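Local coordinates for protein vibralactone Cyclase (Boreostereum vibrans, PDB 6KD0) that catalyses the cyclization that forms the fused bicyclic beta-lactone of vibralactone, using an alpha/beta hydrolase fold, at residues Tyr99-Gly104 with Ile132-Thr137; Gly104-Gly109 with Gln176-Asn181. All coordinates share one frame; numbering follows the deposited sequence.

Contact 1: Tyr99-Gly104 with Ile132-Thr137; sequences YWVHCG and IDYRLT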
ATOM      1  N   TYR A  99       1.095   8.988  -5.673  1.00 17.68           N
ATOM      2  CA  TYR A  99       1.364   7.786  -6.466  1.00 17.48           C
ATOM      3  C   TYR A  99       0.984   6.581  -5.612  1.00 18.81           C
ATOM      4  O   TYR A  99       1.606   6.342  -4.575  1.00 18.29           O
ATOM      5  CB  TYR A  99       2.832   7.742  -6.880  1.00 15.69           C
ATOM      6  CG  TYR A  99       3.203   6.595  -7.779  1.00 19.14           C
ATOM      7  CD1 TYR A  99       3.011   6.699  -9.154  1.00 17.66           C
ATOM      8  CD2 TYR A  99       3.791   5.440  -7.271  1.00 15.84           C
ATOM      9  CE1 TYR A  99       3.352   5.681 -10.009  1.00 17.96           C
ATOM     10  CE2 TYR A  99       4.137   4.394  -8.127  1.00 19.15           C
ATOM     11  CZ  TYR A  99       3.920   4.539  -9.501  1.00 16.25           C
ATOM     12  OH  TYR A  99       4.268   3.544 -10.381  1.00 17.13           O
ATOM     13  N   TRP A 100      -0.032   5.835  -6.044  1.00 15.89           N
ATOM     14  CA  TRP A 100      -0.678   4.811  -5.230  1.00 21.94           C
ATOM     15  C   TRP A 100      -0.379   3.425  -5.787  1.00 17.27           C
ATOM     16  O   TRP A 100      -0.526   3.192  -6.998  1.00 19.14           O
ATOM     17  CB  TRP A 100      -2.196   5.054  -5.170  1.00 20.31           C
ATOM     18  CG  TRP A 100      -2.904   3.927  -4.521  1.00 18.81           C
ATOM     19  CD1 TRP A 100      -3.363   2.783  -5.130  1.00 19.00           C
ATOM     20  CD2 TRP A 100      -3.168   3.771  -3.120  1.00 22.28           C
ATOM     21  NE1 TRP A 100      -3.921   1.947  -4.192  1.00 20.88           N
ATOM     22  CE2 TRP A 100      -3.822   2.531  -2.955  1.00 20.25           C
ATOM     23  CE3 TRP A 100      -2.943   4.572  -1.993  1.00 22.89           C
ATOM     24  CZ2 TRP A 100      -4.245   2.069  -1.707  1.00 22.51           C
ATOM     25  CZ3 TRP A 100      -3.360   4.103  -0.750  1.00 24.43           C
ATOM     26  CH2 TRP A 100      -4.001   2.861  -0.623  1.00 21.69           C
ATOM     27  N   VAL A 101       0.033   2.504  -4.909  1.00 14.46           N
ATOM     28  CA  VAL A 101       0.386   1.136  -5.295  1.00 16.90           C
ATOM     29  C   VAL A 101      -0.585   0.162  -4.633  1.00 15.80           C
ATOM     30  O   VAL A 101      -0.560  -0.037  -3.403  1.00 14.96           O
ATOM     31  CB  VAL A 101       1.829   0.790  -4.924  1.00 14.81           C
ATOM     32  CG1 VAL A 101       2.261  -0.493  -5.661  1.00 14.30           C
ATOM     33  CG2 VAL A 101       2.735   1.956  -5.249  1.00 18.71           C
ATOM     34  N   HIS A 102      -1.369  -0.528  -5.468  1.00 15.35           N
ATOM     35  CA  HIS A 102      -2.448  -1.388  -4.996  1.00 17.19           C
ATOM     36  C   HIS A 102      -1.928  -2.683  -4.360  1.00 17.19           C
ATOM     37  O   HIS A 102      -0.773  -3.091  -4.538  1.00 18.34           O
ATOM     38  CB  HIS A 102      -3.403  -1.714  -6.161  1.00 16.77           C
ATOM     39  CG  HIS A 102      -2.836  -2.689  -7.145  1.00 16.70           C
ATOM     40  ND1 HIS A 102      -2.732  -4.038  -6.881  1.00 20.23           N
ATOM     41  CD2 HIS A 102      -2.352  -2.512  -8.398  1.00 16.20           C
ATOM     42  CE1 HIS A 102      -2.182  -4.648  -7.919  1.00 17.88           C
ATOM     43  NE2 HIS A 102      -1.945  -3.744  -8.855  1.00 18.26           N
ATOM     44  N   CYS A 103      -2.832  -3.358  -3.658  1.00 16.29           N
ATOM     45  CA  CYS A 103      -2.541  -4.568  -2.906  1.00 16.99           C
ATOM     46  C   CYS A 103      -2.673  -5.812  -3.780  1.00 21.02           C
ATOM     47  O   CYS A 103      -2.965  -5.749  -4.986  1.00 18.95           O
ATOM     48  CB  CYS A 103      -3.484  -4.691  -1.716  1.00 16.61           C
ATOM     49  SG  CYS A 103      -5.135  -5.307  -2.205  1.00 24.29           S
ATOM     50  N   GLY A 104      -2.479  -6.965  -3.140  1.00 18.14           N
ATOM     51  CA  GLY A 104      -2.829  -8.229  -3.755  1.00 18.16           C
ATOM     52  C   GLY A 104      -1.815  -9.337  -3.593  1.00 19.02           C
ATOM     53  O   GLY A 104      -1.827 -10.276  -4.397  1.00 18.30           O
ATOM     54  N   ILE A 132      -1.140   2.207 -10.863  1.00 18.02           N
ATOM     55  CA  ILE A 132      -0.465   1.498 -11.951  1.00 19.00           C
ATOM     56  C   ILE A 132      -0.689  -0.010 -11.865  1.00 20.80           C
ATOM     57  O   ILE A 132      -0.796  -0.595 -10.779  1.00 18.25           O
ATOM     58  CB  ILE A 132       1.047   1.834 -12.016  1.00 20.70           C
ATOM     59  CG1 ILE A 132       1.882   0.979 -11.046  1.00 19.15           C
ATOM     60  CG2 ILE A 132       1.259   3.337 -11.851  1.00 17.43           C
ATOM     61  CD1 ILE A 132       1.646   1.286  -9.557  1.00 16.58           C
ATOM     62  N   ASP A 133      -0.757  -0.637 -13.045  1.00 19.28           N
ATOM     63  CA  ASP A 133      -0.986  -2.074 -13.173  1.00 16.23           C
ATOM     64  C   ASP A 133       0.355  -2.802 -13.295  1.00 20.26           C
ATOM     65  O   ASP A 133       0.737  -3.302 -14.358  1.00 20.58           O
ATOM     66  CB  ASP A 133      -1.880  -2.357 -14.378  1.00 19.59           C
ATOM     67  CG  ASP A 133      -3.305  -1.850 -14.183  1.00 25.69           C
ATOM     68  OD1 ASP A 133      -3.661  -1.503 -13.035  1.00 22.60           O
ATOM     69  OD2 ASP A 133      -4.062  -1.799 -15.179  1.00 25.43           O
ATOM     70  N   TYR A 134       1.085  -2.841 -12.176  1.00 18.02           N
ATOM     71  CA  TYR A 134       2.370  -3.526 -12.159  1.00 17.26           C
ATOM     72  C   TYR A 134       2.178  -5.020 -12.402  1.00 15.03           C
ATOM     73  O   TYR A 134       1.132  -5.600 -12.092  1.00 17.51           O
ATOM     74  CB  TYR A 134       3.102  -3.263 -10.833  1.00 14.87           C
ATOM     75  CG  TYR A 134       2.406  -3.729  -9.561  1.00 15.67           C
ATOM     76  CD1 TYR A 134       2.495  -5.053  -9.127  1.00 16.85           C
ATOM     77  CD2 TYR A 134       1.690  -2.823  -8.772  1.00 17.05           C
ATOM     78  CE1 TYR A 134       1.859  -5.475  -7.942  1.00 16.93           C
ATOM     79  CE2 TYR A 134       1.067  -3.222  -7.583  1.00 17.74           C
ATOM     80  CZ  TYR A 134       1.156  -4.550  -7.179  1.00 18.71           C
ATOM     81  OH  TYR A 134       0.538  -4.944  -6.022  1.00 15.76           O
ATOM     82  N   ARG A 135       3.199  -5.658 -12.971  1.00 17.26           N
ATOM     83  CA  ARG A 135       3.056  -7.063 -13.340  1.00 16.57           C
ATOM     84  C   ARG A 135       2.933  -7.954 -12.104  1.00 18.84           C
ATOM     85  O   ARG A 135       3.561  -7.705 -11.067  1.00 19.24           O
ATOM     86  CB  ARG A 135       4.227  -7.494 -14.225  1.00 17.39           C
ATOM     87  CG  ARG A 135       3.922  -7.284 -15.703  1.00 21.82           C
ATOM     88  CD  ARG A 135       5.140  -7.560 -16.573  1.00 24.95           C
ATOM     89  NE  ARG A 135       6.124  -6.489 -16.471  1.00 18.32           N
ATOM     90  CZ  ARG A 135       7.275  -6.451 -17.139  1.00 22.52           C
ATOM     91  NH1 ARG A 135       7.609  -7.436 -17.976  1.00 26.06           N
ATOM     92  NH2 ARG A 135       8.100  -5.427 -16.973  1.00 19.66           N
ATOM     93  N   LEU A 136       2.104  -8.991 -12.216  1.00 17.65           N
ATOM     94  CA  LEU A 136       1.771  -9.877 -11.108  1.00 18.99           C
ATOM     95  C   LEU A 136       2.614 -11.141 -11.110  1.00 21.08           C
ATOM     96  O   LEU A 136       3.040 -11.631 -12.161  1.00 20.35           O
ATOM     97  CB  LEU A 136       0.298 -10.290 -11.166  1.00 16.91           C
ATOM     98  CG  LEU A 136      -0.679  -9.105 -11.136  1.00 21.59           C
ATOM     99  CD1 LEU A 136      -2.111  -9.608 -11.238  1.00 22.84           C
ATOM    100  CD2 LEU A 136      -0.460  -8.291  -9.878  1.00 20.47           C
ATOM    101  N   THR A 137       2.824 -11.679  -9.905  1.00 19.85           N
ATOM    102  CA  THR A 137       3.342 -13.021  -9.729  1.00 19.62           C
ATOM    103  C   THR A 137       2.202 -14.028  -9.883  1.00 16.32           C
ATOM    104  O   THR A 137       1.032 -13.668  -9.786  1.00 16.62           O
ATOM    105  CB  THR A 137       3.980 -13.165  -8.341  1.00 19.33           C
ATOM    106  OG1 THR A 137       2.965 -12.980  -7.343  1.00 20.37           O
ATOM    107  CG2 THR A 137       5.101 -12.134  -8.146  1.00 16.95           C
TER
HETATM  108  O   HOH W   1      -1.857   0.928  -8.108  1.00 18.91           O
HETATM  109  O   HOH W   2      -1.271  -4.799 -11.385  1.00 16.13           O
HETATM  110  O   HOH W   3      -0.482  -7.585  -5.883  1.00 17.06           O
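Residues 99-103 and 132-136 run in broadly the same direction, 30° apart, closest at the CA atoms of Val101 and Ile132 (6.7 Å). The imidazole of His102 and the phenol of Tyr134 meet in an offset stack, planes 9° apart and centroids separated by 4.3 Å; His102 NE2 lies over the rim of the phenol, 3.3 Å from Tyr134 CE2. With CG between backbone N and carbonyl carbon (chi1 61°), Tyr134 turns its ring toward strand 97-101 and lays it flat against the imidazole, which comes from the opposite direction. The phenol reaches past the imidazole to the main chain, where Tyr134 OH donates to His102 O at 2.7 Å from above the carbonyl plane. Tyr134 OH also accepts from a water. The imidazole has its own anchor: His102 ND1 donates, almost in the ring plane, to Cys103 O at 2.6 Å, which limits ring rotation. At NE2 a water links His102 to Tyr134 O. Val101 CG1 packs obliquely on the phenol, 3.5 Å from Tyr134 CE2. Ile132 CG2 touches the hydroxyl end of Tyr99, and a water between the segments joins Trp100 O, His102 N and Ile132 N. His102-Cys103-Gly104-Gly105 resembles the His-Gly-Gly loop of hormone-sensitive-lipase-like hydrolases. The contact lies where neighbouring parallel strands of the central sheet run out into loops. Helix 144-158 packs on Val101 and Tyr134 through Val149, strand 76-85 meets Ile132, and strand 171-176 pairs with the other edge of strand 97-101.

Contact 2: Gly104-Gly109 with Gln176-Asn181; sequences GGWAIG and QSAGGN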
ATOM      1  N   GLY A 104      -2.479  -6.965  -3.140  1.00 18.14           N
ATOM      2  CA  GLY A 104      -2.829  -8.229  -3.755  1.00 18.16           C
ATOM      3  C   GLY A 104      -1.815  -9.337  -3.593  1.00 19.02           C
ATOM      4  O   GLY A 104      -1.827 -10.276  -4.397  1.00 18.30           O
ATOM      5  N   GLY A 105      -0.942  -9.258  -2.580  1.00 16.35           N
ATOM      6  CA  GLY A 105       0.021 -10.334  -2.353  1.00 20.08           C
ATOM      7  C   GLY A 105       1.034 -10.512  -3.469  1.00 15.19           C
ATOM      8  O   GLY A 105       1.671 -11.573  -3.551  1.00 16.82           O
ATOM      9  N   TRP A 106       1.199  -9.489  -4.328  1.00 15.86           N
ATOM     10  CA  TRP A 106       2.028  -9.456  -5.543  1.00 16.09           C
ATOM     11  C   TRP A 106       1.432 -10.247  -6.703  1.00 17.72           C
ATOM     12  O   TRP A 106       1.919 -10.134  -7.836  1.00 17.49           O
ATOM     13  CB  TRP A 106       3.455  -9.953  -5.302  1.00 14.64           C
ATOM     14  CG  TRP A 106       4.192  -9.236  -4.226  1.00 14.71           C
ATOM     15  CD1 TRP A 106       4.550  -7.900  -4.208  1.00 16.91           C
ATOM     16  CD2 TRP A 106       4.700  -9.807  -3.015  1.00 14.30           C
ATOM     17  NE1 TRP A 106       5.229  -7.612  -3.034  1.00 17.02           N
ATOM     18  CE2 TRP A 106       5.344  -8.767  -2.295  1.00 16.41           C
ATOM     19  CE3 TRP A 106       4.670 -11.098  -2.461  1.00 16.97           C
ATOM     20  CZ2 TRP A 106       5.943  -8.979  -1.052  1.00 16.41           C
ATOM     21  CZ3 TRP A 106       5.270 -11.306  -1.225  1.00 18.89           C
ATOM     22  CH2 TRP A 106       5.895 -10.247  -0.532  1.00 15.53           C
ATOM     23  N   ALA A 107       0.370 -11.022  -6.440  1.00 15.39           N
ATOM     24  CA  ALA A 107      -0.189 -11.972  -7.392  1.00 20.12           C
ATOM     25  C   ALA A 107      -1.574 -11.590  -7.895  1.00 19.34           C
ATOM     26  O   ALA A 107      -2.080 -12.242  -8.812  1.00 18.90           O
ATOM     27  CB  ALA A 107      -0.252 -13.376  -6.763  1.00 16.96           C
ATOM     28  N   ILE A 108      -2.203 -10.566  -7.319  1.00 17.60           N
ATOM     29  CA  ILE A 108      -3.572 -10.196  -7.642  1.00 18.98           C
ATOM     30  C   ILE A 108      -3.639  -8.686  -7.825  1.00 20.30           C
ATOM     31  O   ILE A 108      -2.941  -7.946  -7.123  1.00 18.65           O
ATOM     32  CB  ILE A 108      -4.532 -10.640  -6.520  1.00 17.65           C
ATOM     33  CG1 ILE A 108      -4.390 -12.136  -6.231  1.00 18.63           C
ATOM     34  CG2 ILE A 108      -5.982 -10.224  -6.827  1.00 18.82           C
ATOM     35  CD1 ILE A 108      -5.011 -12.557  -4.885  1.00 23.33           C
ATOM     36  N   GLY A 109      -4.460  -8.235  -8.767  1.00 17.49           N
ATOM     37  CA  GLY A 109      -5.032  -6.905  -8.705  1.00 20.17           C
ATOM     38  C   GLY A 109      -4.569  -5.997  -9.823  1.00 20.60           C
ATOM     39  O   GLY A 109      -3.703  -6.333 -10.633  1.00 18.93           O
ATOM     40  N   GLN A 176      -0.646  -0.243  -0.376  1.00 18.09           N
ATOM     41  CA  GLN A 176      -1.430  -1.128   0.479  1.00 15.18           C
ATOM     42  C   GLN A 176      -0.901  -2.554   0.378  1.00 16.10           C
ATOM     43  O   GLN A 176      -0.823  -3.107  -0.722  1.00 17.59           O
ATOM     44  CB  GLN A 176      -2.899  -1.074   0.065  1.00 16.68           C
ATOM     45  CG  GLN A 176      -3.822  -1.916   0.892  1.00 17.80           C
ATOM     46  CD  GLN A 176      -5.243  -1.774   0.406  1.00 23.77           C
ATOM     47  OE1 GLN A 176      -5.759  -2.649  -0.286  1.00 28.58           O
ATOM     48  NE2 GLN A 176      -5.869  -0.647   0.723  1.00 26.56           N
ATOM     49  N   SER A 177      -0.538  -3.140   1.521  1.00 17.74           N
ATOM     50  CA  SER A 177      -0.139  -4.555   1.642  1.00 16.77           C
ATOM     51  C   SER A 177       1.029  -4.814   0.696  1.00 15.26           C
ATOM     52  O   SER A 177       2.059  -4.136   0.833  1.00 15.89           O
ATOM     53  CB  SER A 177      -1.360  -5.453   1.450  1.00 16.67           C
ATOM     54  OG  SER A 177      -0.986  -6.814   1.686  1.00 21.36           O
ATOM     55  N   ALA A 178       0.935  -5.755  -0.255  1.00 16.36           N
ATOM     56  CA  ALA A 178       2.060  -6.007  -1.154  1.00 17.42           C
ATOM     57  C   ALA A 178       2.450  -4.752  -1.924  1.00 15.98           C
ATOM     58  O   ALA A 178       3.637  -4.552  -2.245  1.00 15.13           O
ATOM     59  CB  ALA A 178       1.725  -7.151  -2.111  1.00 16.53           C
ATOM     60  N   GLY A 179       1.474  -3.888  -2.223  1.00 15.58           N
ATOM     61  CA  GLY A 179       1.790  -2.631  -2.887  1.00 16.83           C
ATOM     62  C   GLY A 179       2.569  -1.688  -1.995  1.00 15.45           C
ATOM     63  O   GLY A 179       3.450  -0.956  -2.471  1.00 16.64           O
ATOM     64  N   GLY A 180       2.297  -1.725  -0.689  1.00 16.48           N
ATOM     65  CA  GLY A 180       3.096  -0.962   0.258  1.00 15.75           C
ATOM     66  C   GLY A 180       4.531  -1.455   0.297  1.00 16.87           C
ATOM     67  O   GLY A 180       5.475  -0.670   0.353  1.00 19.27           O
ATOM     68  N   ASN A 181       4.703  -2.773   0.253  1.00 17.54           N
ATOM     69  CA  ASN A 181       6.029  -3.379   0.152  1.00 14.54           C
ATOM     70  C   ASN A 181       6.774  -2.868  -1.082  1.00 14.44           C
ATOM     71  O   ASN A 181       7.944  -2.446  -1.004  1.00 15.79           O
ATOM     72  CB  ASN A 181       5.838  -4.901   0.144  1.00 14.06           C
ATOM     73  CG  ASN A 181       7.051  -5.660  -0.355  1.00 17.13           C
ATOM     74  OD1 ASN A 181       7.234  -5.827  -1.558  1.00 17.84           O
ATOM     75  ND2 ASN A 181       7.865  -6.151   0.567  1.00 20.15           N
TER
HETATM   76  O   HOH W   4      -1.236  -7.375  -0.865  1.00 18.11           O
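Trp106 and Asn181 are brought together by their first torsions: CG of Trp106 lies anti to its carbonyl carbon (chi1 -56°), which lays the indole alongside the start of helix 178-192, while CG of Asn181 lies anti to the backbone N (chi1 163°) and carries the amide to the indole edge. Trp106 NE1 donates to Asn181 OD1 at 3.1 Å. The bond is bent, with an N-H...O angle of 139°; the oxygen sits close to the ring plane, but the nitrogen stands well above the amide's carbonyl plane. Ring and amide are steeply turned against each other. Asn181 ND2 is held in turn by Pro210 O. Ala178 fills the angle between indole and loop: its CB makes a CH-pi contact over the five-membered ring, 3.6 Å from the centroid, and also lies 3.3 Å from Trp106 N. Gly104, Gly105 and Trp106 all have positive phi, and this turn directs the amides of both glycines to one water. That water accepts from Gly104 N and Gly105 N, each at 2.6 Å, and from Ala178 N at 2.8 Å, and is hydrogen-bonded to Ser177 OG. Ser177 stands at the strained turn between strand 171-176 and helix 178-192, consistent with a nucleophile elbow, and its OG is hydrogen-bonded to His311. Three amide donors converging on one oxygen beside the probable nucleophile are consistent with an oxyanion hole, with the water standing where a substrate oxyanion would probably be stabilised by the amides and the start of the helix.

The two contacts have centres about 6 Å apart and share Gly104, where contact 1 passes into contact 2. Along the chain their segments alternate: 99-104 leads straight into 104-109, then come 132-137 and finally 176-181. Strands 128-132, 97-101 and 171-176 lie side by side and parallel in the central sheet, and all three end here. Val101 O and Gln176 N, 3.0 Å apart, link strands 97-101 and 171-176, while Thr137 N probably bonds to Trp106 O. Contact 1 lies at the strand end from which loop 104-109 departs, and contact 2 sets that loop against the probable nucleophile, as in other alpha/beta hydrolases.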